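Long-range contacts in solute binding protein MsmE (Bacillus subtilis subsp. subtilis str. 168, PDB 4R6H), which binds melibiose, raffinose and stachyose as the solute-binding component of the ABC transporter complex MelEDC-MsmX: residues A[153-158]-A[171-176]; A[149-154]-A[261-266]; A[165-170]-A[236-241]. All coordinates share one frame; numbering follows the deposited sequence.

How the contacts relate
Contact 1 lies at the surface, whereas contacts 2 and 3 are largely buried. Helix 149-155 serves both contact 1 and contact 2, which share Asp-153 and Arg-154; helix 163-177 serves contact 1 with its later turns and contact 3 with its earlier ones. Contact 1 therefore sits between the others, whose centres are about 17 Å apart and which do not touch. Its chemistry mixes an aromatic face, aliphatic tips and a bridging water. Contact 2 sets an isoleucine against backbone carbonyls and an alanine at a sheet corner, and contact 3 gathers three apolar side chains round one methionine methyl. None has a direct hydrogen bond across its segments.

Contact 1. Residues A[153-158]-A[171-176]; sequences DRYGIA and RTIKEK
The ring of Tyr-155 lies between Lys-176 CB on one face and CG of Arg-154, the preceding residue, on the other, both offset toward the rim. Lys-176 CB stands 3.9 Å from the centroid of the Tyr-155 ring and 27° off the normal, a CH-pi contact displaced toward the CD1-CE1 rim. At the edge, in the ring plane, a water lies 2.7 Å from Tyr-155 OH and gives a longer bond, 3.3 Å, to Lys-176 O, linking the phenol to the backbone of helix 163-177. Tyr-155 and Lys-176 run past each other in opposite directions, and the lysine chain, bent at chi2 (-96°) and again at chi4, curls back until Lys-176 NZ is 3.7 Å from Tyr-155 O, too long for a hydrogen bond. Ile-173 CG1 meets the ring obliquely near CD2. Beyond the ring, Ile-157 reaches the same helix: its CD1 lies 3.8 Å from Thr-172 CG2, the two side chains meeting tip to tip, and 3.7 Å from Ile-173 CG1, where the isoleucines cross at about a right angle. Thr-172 turns CG2 anti to its own N (chi1 -64° for OG1), leaving the methyl for Ile-157 while OG1 bonds to Lys-168 O one turn back. Between Tyr-155 and Ile-157 the chain leaves helix 149-155 through a Schellman motif, with Gly-156 at positive phi. With no direct hydrogen bond across, the two elements are held mainly by shape and apolar fit, the phenol hydroxyl turning to water at this surface contact.

Contact 2. Residues A[149-154]-A[261-266]; sequences RNILDR and AQNKIA
Ile-151 projects from the first turns of helix 149-155 toward segment 261-266, its CB directed at the corner where the chain turns. From CB the side chain divides. Ile-151 CG2, anti to the backbone N, packs 4.1 Å from Ala-266 CB. The other branch begins with Ile-151 CG1, beside the backbone N (chi1 -71°), which passes 4.4 Å from Asn-263 OD1, and continues through an extended chi2 of 172° to CD1. Ile-151 CD1 faces two backbone carbonyl oxygens, 3.6 Å from Ile-265 O and 3.7 Å from Asn-263 O, so that the tip of an aliphatic chain rests on polar backbone. Leu-152, the next residue of the helix, adds a looser touch with CD1 at 4.5 Å from Ala-266 CB, and also packs on Ile-157. The surface that receives Ile-151 is made where helix 256-261 gives way to strand 265-269: Asn-263, at positive phi, is the C-prime residue of a Schellman motif in which Lys-264 N bonds to Leu-259 O and Asn-263 N to Met-260 O. The strand then enters the mixed sheet of this domain, antiparallel to strand 141-148 and parallel to strand 182-185, and Ala-266 bonds through its backbone to both Asn-148 and Val-182. Asn-148, immediately before helix 149-155, ties the two segments together from outside: its OD1 receives Ile-151 N and Asn-150 ND2, and its ND2 donates to Asn-263 OD1. On the far side of the turn, Lys-264 NZ donates a hydrogen bond to Gln-262 OE1 (2.7 Å) from above the carbonyl plane, 45° out of it.

Contact 3. Residues A[165-170]-A[236-241]; sequences DFIKAL and KQMQKE
Met-238 sends its terminal methyl from helix 229-240 into a group of three side chains on helix 163-177. CG lies beside the backbone N (chi1 -64°), and the chain is extended through SD to CE; although the CB does not point at the other helix, this straight run carries the methyl across. There Met-238 CE touches Phe-166 CE2 at 4.0 Å, Ile-167 CG1 at 4.0 Å and Leu-170 CD1 at 4.1 Å. The methionine chain crosses the phenylalanine and the isoleucine at about right angles and the leucine at a slant; its methyl approaches the aromatic ring obliquely. Phe-166 has its CG anti to the backbone N, which swings the ring toward Met-238, and one face of that ring carries Leu-170 CD1, 4.2 Å above its plane and near the rim. Ile-167 CG1 lies beside its backbone N, anti to the carbonyl carbon, which brings it to the methyl; Ile-167 CD1 continues to 4.4 Å from Gln-237 OE1, near the more exposed margin. The Phe-166 ring also packs edge-to-face with Phe-184 of strand 182-185 and Phe-267 of strand 265-269, and Met-238 itself touches Phe-184. Beyond the last turn of helix 229-240, Glu-241 O accepts a hydrogen bond from Lys-174 NZ, a polar link at the C-terminal end. The short helical segments run nearly parallel, at 8° with axes 11.7 Å apart, a wide spacing that the long methionine bridges: parallel helices packed beside a sheet, as in the alpha/beta domains of bacterial solute-binding proteins.

Contact 1. Residues A[153-158]-A[171-176]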
loop_
_atom_site.group_PDB
_atom_site.type_symbol
_atom_site.label_atom_id
_atom_site.label_comp_id
_atom_site.label_asym_id
_atom_site.label_seq_id
_atom_site.Cartn_x
_atom_site.Cartn_y
_atom_site.Cartn_z
ATOM N N ASP A 153 -21.259 -15.815 -3.522
ATOM C CA ASP A 153 -21.939 -17.103 -3.326
ATOM C C ASP A 153 -23.332 -17.138 -3.948
ATOM O O ASP A 153 -23.703 -18.135 -4.570
ATOM C CB ASP A 153 -22.014 -17.460 -1.846
ATOM C CG ASP A 153 -20.674 -17.937 -1.284
ATOM O OD1 ASP A 153 -19.821 -18.367 -2.089
ATOM O OD2 ASP A 153 -20.524 -17.885 -0.059
ATOM N N ARG A 154 -24.087 -16.049 -3.844
ATOM C CA ARG A 154 -25.430 -15.992 -4.468
ATOM C C ARG A 154 -25.388 -16.286 -5.951
ATOM O O ARG A 154 -26.282 -16.961 -6.508
ATOM C CB ARG A 154 -26.030 -14.618 -4.232
ATOM C CG ARG A 154 -27.461 -14.436 -4.674
ATOM C CD ARG A 154 -27.961 -13.019 -4.370
ATOM N NE ARG A 154 -28.233 -12.859 -2.951
ATOM C CZ ARG A 154 -29.390 -13.156 -2.335
ATOM N NH1 ARG A 154 -30.437 -13.574 -3.022
ATOM N NH2 ARG A 154 -29.499 -13.015 -1.015
ATOM N N TYR A 155 -24.351 -15.807 -6.618
ATOM C CA TYR A 155 -24.262 -15.942 -8.070
ATOM C C TYR A 155 -23.318 -17.009 -8.579
ATOM O O TYR A 155 -23.092 -17.118 -9.789
ATOM C CB TYR A 155 -23.924 -14.569 -8.683
ATOM C CG TYR A 155 -24.928 -13.513 -8.388
ATOM C CD1 TYR A 155 -26.304 -13.781 -8.488
ATOM C CD2 TYR A 155 -24.551 -12.220 -8.023
ATOM C CE1 TYR A 155 -27.254 -12.814 -8.203
ATOM C CE2 TYR A 155 -25.500 -11.249 -7.746
ATOM C CZ TYR A 155 -26.846 -11.550 -7.835
ATOM O OH TYR A 155 -27.739 -10.545 -7.559
ATOM N N GLY A 156 -22.782 -17.824 -7.673
ATOM C CA GLY A 156 -21.978 -18.970 -8.025
ATOM C C GLY A 156 -20.598 -18.627 -8.522
ATOM O O GLY A 156 -19.976 -19.402 -9.272
ATOM N N ILE A 157 -20.077 -17.489 -8.053
ATOM C CA ILE A 157 -18.806 -16.965 -8.552
ATOM C C ILE A 157 -17.650 -17.333 -7.605
ATOM O O ILE A 157 -17.618 -16.945 -6.433
ATOM C CB ILE A 157 -18.884 -15.437 -8.706
ATOM C CG1 ILE A 157 -19.987 -15.038 -9.709
ATOM C CG2 ILE A 157 -17.523 -14.867 -9.133
ATOM C CD1 ILE A 157 -20.300 -13.561 -9.725
ATOM N N ALA A 158 -16.673 -18.044 -8.144
ATOM C CA ALA A 158 -15.429 -18.298 -7.438
ATOM C C ALA A 158 -14.548 -17.042 -7.479
ATOM O O ALA A 158 -14.641 -16.261 -8.409
ATOM C CB ALA A 158 -14.674 -19.450 -8.065
ATOM N N ARG A 171 -19.449 -8.996 -15.216
ATOM C CA ARG A 171 -20.557 -9.168 -16.173
ATOM C C ARG A 171 -21.651 -10.046 -15.582
ATOM O O ARG A 171 -22.846 -9.742 -15.711
ATOM C CB ARG A 171 -20.036 -9.754 -17.489
ATOM C CG ARG A 171 -19.254 -8.737 -18.301
ATOM C CD ARG A 171 -19.308 -9.010 -19.809
ATOM N NE ARG A 171 -19.082 -10.415 -20.054
ATOM C CZ ARG A 171 -17.883 -10.987 -20.098
ATOM N NH1 ARG A 171 -17.811 -12.285 -20.293
ATOM N NH2 ARG A 171 -16.758 -10.270 -20.004
ATOM N N THR A 172 -21.248 -11.099 -14.881
ATOM C CA THR A 172 -22.239 -11.985 -14.230
ATOM C C THR A 172 -23.068 -11.256 -13.194
ATOM O O THR A 172 -24.294 -11.391 -13.096
ATOM C CB THR A 172 -21.538 -13.181 -13.558
ATOM O OG1 THR A 172 -20.907 -13.973 -14.566
ATOM C CG2 THR A 172 -22.546 -14.024 -12.744
ATOM N N ILE A 173 -22.401 -10.466 -12.363
ATOM C CA ILE A 173 -23.101 -9.713 -11.344
ATOM C C ILE A 173 -24.088 -8.726 -11.970
ATOM O O ILE A 173 -25.227 -8.573 -11.495
ATOM C CB ILE A 173 -22.050 -9.000 -10.430
ATOM C CG1 ILE A 173 -21.286 -10.032 -9.600
ATOM C CG2 ILE A 173 -22.671 -7.978 -9.519
ATOM C CD1 ILE A 173 -19.868 -9.611 -9.230
ATOM N N LYS A 174 -23.678 -8.038 -13.039
ATOM C CA LYS A 174 -24.540 -7.106 -13.680
ATOM C C LYS A 174 -25.779 -7.839 -14.218
ATOM O O LYS A 174 -26.893 -7.363 -14.005
ATOM C CB LYS A 174 -23.814 -6.329 -14.787
ATOM C CG LYS A 174 -24.775 -5.399 -15.521
ATOM C CD LYS A 174 -24.121 -4.583 -16.618
ATOM C CE LYS A 174 -24.139 -5.276 -17.963
ATOM N NZ LYS A 174 -23.778 -4.369 -19.117
ATOM N N GLU A 175 -25.551 -8.959 -14.898
ATOM C CA GLU A 175 -26.644 -9.767 -15.552
ATOM C C GLU A 175 -27.616 -10.275 -14.467
ATOM O O GLU A 175 -28.839 -10.012 -14.479
ATOM C CB GLU A 175 -26.010 -10.922 -16.349
ATOM C CG GLU A 175 -25.480 -10.532 -17.735
ATOM C CD GLU A 175 -24.270 -11.325 -18.316
ATOM O OE1 GLU A 175 -23.859 -12.421 -17.838
ATOM O OE2 GLU A 175 -23.703 -10.821 -19.328
ATOM N N LYS A 176 -27.062 -10.938 -13.469
ATOM C CA LYS A 176 -27.897 -11.645 -12.483
ATOM C C LYS A 176 -28.537 -10.706 -11.465
ATOM O O LYS A 176 -29.624 -11.007 -10.956
ATOM C CB LYS A 176 -27.114 -12.781 -11.808
ATOM C CG LYS A 176 -26.549 -13.834 -12.749
ATOM C CD LYS A 176 -27.414 -15.075 -12.908
ATOM C CE LYS A 176 -26.593 -16.239 -13.452
ATOM N NZ LYS A 176 -25.442 -16.599 -12.566
HETATM O O HOH W 1 -30.287 -11.438 -7.784
#

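Contact 2. Residues A[149-154]-A[261-266]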
loop_
_atom_site.group_PDB
_atom_site.type_symbol
_atom_site.label_atom_id
_atom_site.label_comp_id
_atom_site.label_asym_id
_atom_site.label_seq_id
_atom_site.Cartn_x
_atom_site.Cartn_y
_atom_site.Cartn_z
ATOM N N ARG A 149 -18.619 -11.487 0.179
ATOM C CA ARG A 149 -18.605 -12.948 0.063
ATOM C C ARG A 149 -19.985 -13.517 -0.280
ATOM O O ARG A 149 -20.095 -14.424 -1.116
ATOM C CB ARG A 149 -18.113 -13.570 1.352
ATOM C CG ARG A 149 -16.732 -13.138 1.826
ATOM C CD ARG A 149 -16.392 -13.859 3.126
ATOM N NE ARG A 149 -15.146 -13.470 3.764
ATOM C CZ ARG A 149 -13.962 -14.059 3.570
ATOM N NH1 ARG A 149 -12.948 -13.605 4.263
ATOM N NH2 ARG A 149 -13.802 -15.095 2.750
ATOM N N ASN A 150 -21.012 -12.957 0.325
ATOM C CA ASN A 150 -22.363 -13.466 0.148
ATOM C C ASN A 150 -22.852 -13.238 -1.280
ATOM O O ASN A 150 -23.528 -14.109 -1.835
ATOM C CB ASN A 150 -23.260 -12.768 1.165
ATOM C CG ASN A 150 -22.535 -12.487 2.507
ATOM O OD1 ASN A 150 -22.550 -13.335 3.396
ATOM N ND2 ASN A 150 -21.850 -11.309 2.631
ATOM N N ILE A 151 -22.487 -12.083 -1.875
ATOM C CA ILE A 151 -22.911 -11.803 -3.237
ATOM C C ILE A 151 -22.282 -12.776 -4.211
ATOM O O ILE A 151 -22.942 -13.298 -5.120
ATOM C CB ILE A 151 -22.628 -10.322 -3.628
ATOM C CG1 ILE A 151 -23.562 -9.383 -2.886
ATOM C CG2 ILE A 151 -22.751 -10.106 -5.118
ATOM C CD1 ILE A 151 -23.238 -7.915 -3.062
ATOM N N LEU A 152 -20.986 -13.044 -4.049
ATOM C CA LEU A 152 -20.348 -13.999 -4.917
ATOM C C LEU A 152 -20.964 -15.398 -4.757
ATOM O O LEU A 152 -21.222 -16.037 -5.761
ATOM C CB LEU A 152 -18.830 -14.056 -4.754
ATOM C CG LEU A 152 -18.017 -12.995 -5.483
ATOM C CD1 LEU A 152 -18.422 -11.561 -5.241
ATOM C CD2 LEU A 152 -16.536 -13.235 -5.257
ATOM N N ASP A 153 -21.259 -15.815 -3.522
ATOM C CA ASP A 153 -21.939 -17.103 -3.326
ATOM C C ASP A 153 -23.332 -17.138 -3.948
ATOM O O ASP A 153 -23.703 -18.135 -4.570
ATOM C CB ASP A 153 -22.014 -17.460 -1.846
ATOM C CG ASP A 153 -20.674 -17.937 -1.284
ATOM O OD1 ASP A 153 -19.821 -18.367 -2.089
ATOM O OD2 ASP A 153 -20.524 -17.885 -0.059
ATOM N N ARG A 154 -24.087 -16.049 -3.844
ATOM C CA ARG A 154 -25.430 -15.992 -4.468
ATOM C C ARG A 154 -25.388 -16.286 -5.951
ATOM O O ARG A 154 -26.282 -16.961 -6.508
ATOM C CB ARG A 154 -26.030 -14.618 -4.232
ATOM C CG ARG A 154 -27.461 -14.436 -4.674
ATOM C CD ARG A 154 -27.961 -13.019 -4.370
ATOM N NE ARG A 154 -28.233 -12.859 -2.951
ATOM C CZ ARG A 154 -29.390 -13.156 -2.335
ATOM N NH1 ARG A 154 -30.437 -13.574 -3.022
ATOM N NH2 ARG A 154 -29.499 -13.015 -1.015
ATOM N N ALA A 261 -22.166 -2.206 3.259
ATOM C CA ALA A 261 -23.010 -2.806 4.321
ATOM C C ALA A 261 -24.441 -3.040 3.869
ATOM O O ALA A 261 -25.145 -3.810 4.509
ATOM C CB ALA A 261 -23.020 -1.898 5.516
ATOM N N GLN A 262 -24.884 -2.378 2.807
ATOM C CA GLN A 262 -26.237 -2.552 2.283
ATOM C C GLN A 262 -26.273 -3.552 1.138
ATOM O O GLN A 262 -27.267 -3.653 0.417
ATOM C CB GLN A 262 -26.783 -1.193 1.860
ATOM C CG GLN A 262 -27.098 -0.323 3.036
ATOM C CD GLN A 262 -27.366 1.138 2.656
ATOM O OE1 GLN A 262 -27.388 1.515 1.481
ATOM N NE2 GLN A 262 -27.562 1.956 3.668
ATOM N N ASN A 263 -25.200 -4.352 0.950
ATOM C CA ASN A 263 -25.163 -5.326 -0.142
ATOM C C ASN A 263 -25.349 -4.697 -1.528
ATOM O O ASN A 263 -25.881 -5.335 -2.454
ATOM C CB ASN A 263 -26.208 -6.448 0.079
ATOM C CG ASN A 263 -25.833 -7.367 1.216
ATOM O OD1 ASN A 263 -24.869 -8.147 1.130
ATOM N ND2 ASN A 263 -26.580 -7.300 2.289
ATOM N N LYS A 264 -24.804 -3.490 -1.698
ATOM C CA LYS A 264 -24.906 -2.760 -2.944
ATOM C C LYS A 264 -23.657 -2.821 -3.835
ATOM O O LYS A 264 -23.685 -2.319 -4.982
ATOM C CB LYS A 264 -25.379 -1.336 -2.680
ATOM C CG LYS A 264 -26.853 -1.319 -2.265
ATOM C CD LYS A 264 -27.368 0.067 -1.903
ATOM C CE LYS A 264 -28.831 0.015 -1.460
ATOM N NZ LYS A 264 -29.151 1.125 -0.517
ATOM N N ILE A 265 -22.602 -3.474 -3.328
ATOM C CA ILE A 265 -21.311 -3.478 -4.026
ATOM C C ILE A 265 -20.708 -4.857 -3.992
ATOM O O ILE A 265 -20.577 -5.438 -2.908
ATOM C CB ILE A 265 -20.315 -2.491 -3.362
ATOM C CG1 ILE A 265 -20.728 -1.022 -3.580
ATOM C CG2 ILE A 265 -18.903 -2.674 -3.914
ATOM C CD1 ILE A 265 -19.957 -0.046 -2.718
ATOM N N ALA A 266 -20.304 -5.412 -5.129
ATOM C CA ALA A 266 -19.632 -6.722 -5.127
ATOM C C ALA A 266 -18.135 -6.642 -4.852
ATOM O O ALA A 266 -17.644 -7.300 -3.948
ATOM C CB ALA A 266 -19.897 -7.482 -6.416
#

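Contact 3. Residues A[165-170]-A[236-241]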
loop_
_atom_site.group_PDB
_atom_site.type_symbol
_atom_site.label_atom_id
_atom_site.label_comp_id
_atom_site.label_asym_id
_atom_site.label_seq_id
_atom_site.Cartn_x
_atom_site.Cartn_y
_atom_site.Cartn_z
ATOM N N ASP A 165 -11.098 -13.385 -15.868
ATOM C CA ASP A 165 -12.087 -13.982 -14.977
ATOM C C ASP A 165 -12.760 -12.942 -14.079
ATOM O O ASP A 165 -13.942 -13.030 -13.740
ATOM C CB ASP A 165 -11.456 -15.087 -14.164
ATOM C CG ASP A 165 -11.255 -16.362 -14.967
ATOM O OD1 ASP A 165 -11.842 -16.487 -16.067
ATOM O OD2 ASP A 165 -10.479 -17.190 -14.506
ATOM N N PHE A 166 -12.010 -11.897 -13.712
ATOM C CA PHE A 166 -12.572 -10.787 -12.943
ATOM C C PHE A 166 -13.685 -10.075 -13.726
ATOM O O PHE A 166 -14.780 -9.871 -13.257
ATOM C CB PHE A 166 -11.398 -9.843 -12.557
ATOM C CG PHE A 166 -11.805 -8.613 -11.759
ATOM C CD1 PHE A 166 -12.745 -8.638 -10.730
ATOM C CD2 PHE A 166 -11.200 -7.398 -12.051
ATOM C CE1 PHE A 166 -13.094 -7.497 -10.054
ATOM C CE2 PHE A 166 -11.509 -6.259 -11.348
ATOM C CZ PHE A 166 -12.467 -6.305 -10.350
ATOM N N ILE A 167 -13.348 -9.667 -14.949
ATOM C CA ILE A 167 -14.306 -8.965 -15.798
ATOM C C ILE A 167 -15.545 -9.863 -16.064
ATOM O O ILE A 167 -16.654 -9.380 -16.011
ATOM C CB ILE A 167 -13.642 -8.511 -17.106
ATOM C CG1 ILE A 167 -12.592 -7.455 -16.795
ATOM C CG2 ILE A 167 -14.701 -8.025 -18.097
ATOM C CD1 ILE A 167 -11.746 -7.151 -17.997
ATOM N N LYS A 168 -15.306 -11.154 -16.280
ATOM C CA LYS A 168 -16.425 -12.088 -16.464
ATOM C C LYS A 168 -17.327 -12.119 -15.215
ATOM O O LYS A 168 -18.566 -12.023 -15.313
ATOM C CB LYS A 168 -15.910 -13.469 -16.790
ATOM C CG LYS A 168 -16.997 -14.485 -17.132
ATOM C CD LYS A 168 -16.310 -15.719 -17.721
ATOM C CE LYS A 168 -17.183 -16.950 -17.694
ATOM N NZ LYS A 168 -16.381 -18.095 -18.211
ATOM N N ALA A 169 -16.711 -12.133 -14.032
ATOM C CA ALA A 169 -17.513 -12.047 -12.805
ATOM C C ALA A 169 -18.342 -10.775 -12.729
ATOM O O ALA A 169 -19.477 -10.779 -12.290
ATOM C CB ALA A 169 -16.618 -12.154 -11.571
ATOM N N LEU A 170 -17.741 -9.632 -13.099
ATOM C CA LEU A 170 -18.461 -8.367 -13.102
ATOM C C LEU A 170 -19.664 -8.432 -14.018
ATOM O O LEU A 170 -20.729 -7.974 -13.684
ATOM C CB LEU A 170 -17.513 -7.203 -13.522
ATOM C CG LEU A 170 -16.299 -6.995 -12.613
ATOM C CD1 LEU A 170 -15.579 -5.756 -13.092
ATOM C CD2 LEU A 170 -16.692 -6.870 -11.137
ATOM N N LYS A 236 -12.083 1.599 -19.464
ATOM C CA LYS A 236 -13.086 2.098 -20.376
ATOM C C LYS A 236 -14.133 1.031 -20.702
ATOM O O LYS A 236 -15.311 1.381 -20.735
ATOM C CB LYS A 236 -12.430 2.644 -21.653
ATOM C CG LYS A 236 -13.446 3.387 -22.548
ATOM C CD LYS A 236 -13.867 4.690 -21.871
ATOM C CE LYS A 236 -14.814 5.496 -22.742
ATOM N NZ LYS A 236 -15.151 6.773 -22.072
ATOM N N GLN A 237 -13.693 -0.212 -20.882
ATOM C CA GLN A 237 -14.636 -1.350 -20.997
ATOM C C GLN A 237 -15.567 -1.445 -19.810
ATOM O O GLN A 237 -16.800 -1.540 -19.930
ATOM C CB GLN A 237 -13.882 -2.642 -21.135
ATOM C CG GLN A 237 -13.180 -2.784 -22.439
ATOM C CD GLN A 237 -12.251 -3.968 -22.441
ATOM O OE1 GLN A 237 -12.483 -4.988 -21.737
ATOM N NE2 GLN A 237 -11.190 -3.862 -23.228
ATOM N N MET A 238 -15.000 -1.341 -18.618
ATOM C CA MET A 238 -15.831 -1.430 -17.424
ATOM C C MET A 238 -16.827 -0.295 -17.376
ATOM O O MET A 238 -17.969 -0.480 -17.020
ATOM C CB MET A 238 -14.939 -1.402 -16.164
ATOM C CG MET A 238 -14.033 -2.602 -16.084
ATOM S SD MET A 238 -12.823 -2.438 -14.722
ATOM C CE MET A 238 -12.164 -4.092 -14.650
ATOM N N GLN A 239 -16.398 0.921 -17.702
ATOM C CA GLN A 239 -17.331 2.030 -17.731
ATOM C C GLN A 239 -18.441 1.800 -18.768
ATOM O O GLN A 239 -19.635 1.874 -18.484
ATOM C CB GLN A 239 -16.577 3.314 -18.042
ATOM C CG GLN A 239 -17.446 4.548 -18.041
ATOM C CD GLN A 239 -16.828 5.691 -18.823
ATOM O OE1 GLN A 239 -16.424 5.512 -19.972
ATOM N NE2 GLN A 239 -16.771 6.864 -18.218
ATOM N N LYS A 240 -18.050 1.533 -19.991
ATOM C CA LYS A 240 -19.049 1.432 -21.060
ATOM C C LYS A 240 -20.065 0.324 -20.812
ATOM O O LYS A 240 -21.264 0.494 -21.118
ATOM C CB LYS A 240 -18.382 1.215 -22.399
ATOM C CG LYS A 240 -19.285 1.634 -23.561
ATOM C CD LYS A 240 -18.589 1.509 -24.894
ATOM C CE LYS A 240 -19.548 1.765 -26.060
ATOM N NZ LYS A 240 -19.067 1.093 -27.316
ATOM N N GLU A 241 -19.579 -0.791 -20.254
ATOM C CA GLU A 241 -20.390 -1.987 -20.010
ATOM C C GLU A 241 -21.132 -1.969 -18.690
ATOM O O GLU A 241 -21.762 -2.971 -18.325
ATOM C CB GLU A 241 -19.516 -3.190 -20.079
ATOM C CG GLU A 241 -18.879 -3.362 -21.457
ATOM C CD GLU A 241 -17.834 -4.428 -21.516
ATOM O OE1 GLU A 241 -17.940 -5.409 -20.744
ATOM O OE2 GLU A 241 -16.868 -4.323 -22.310
#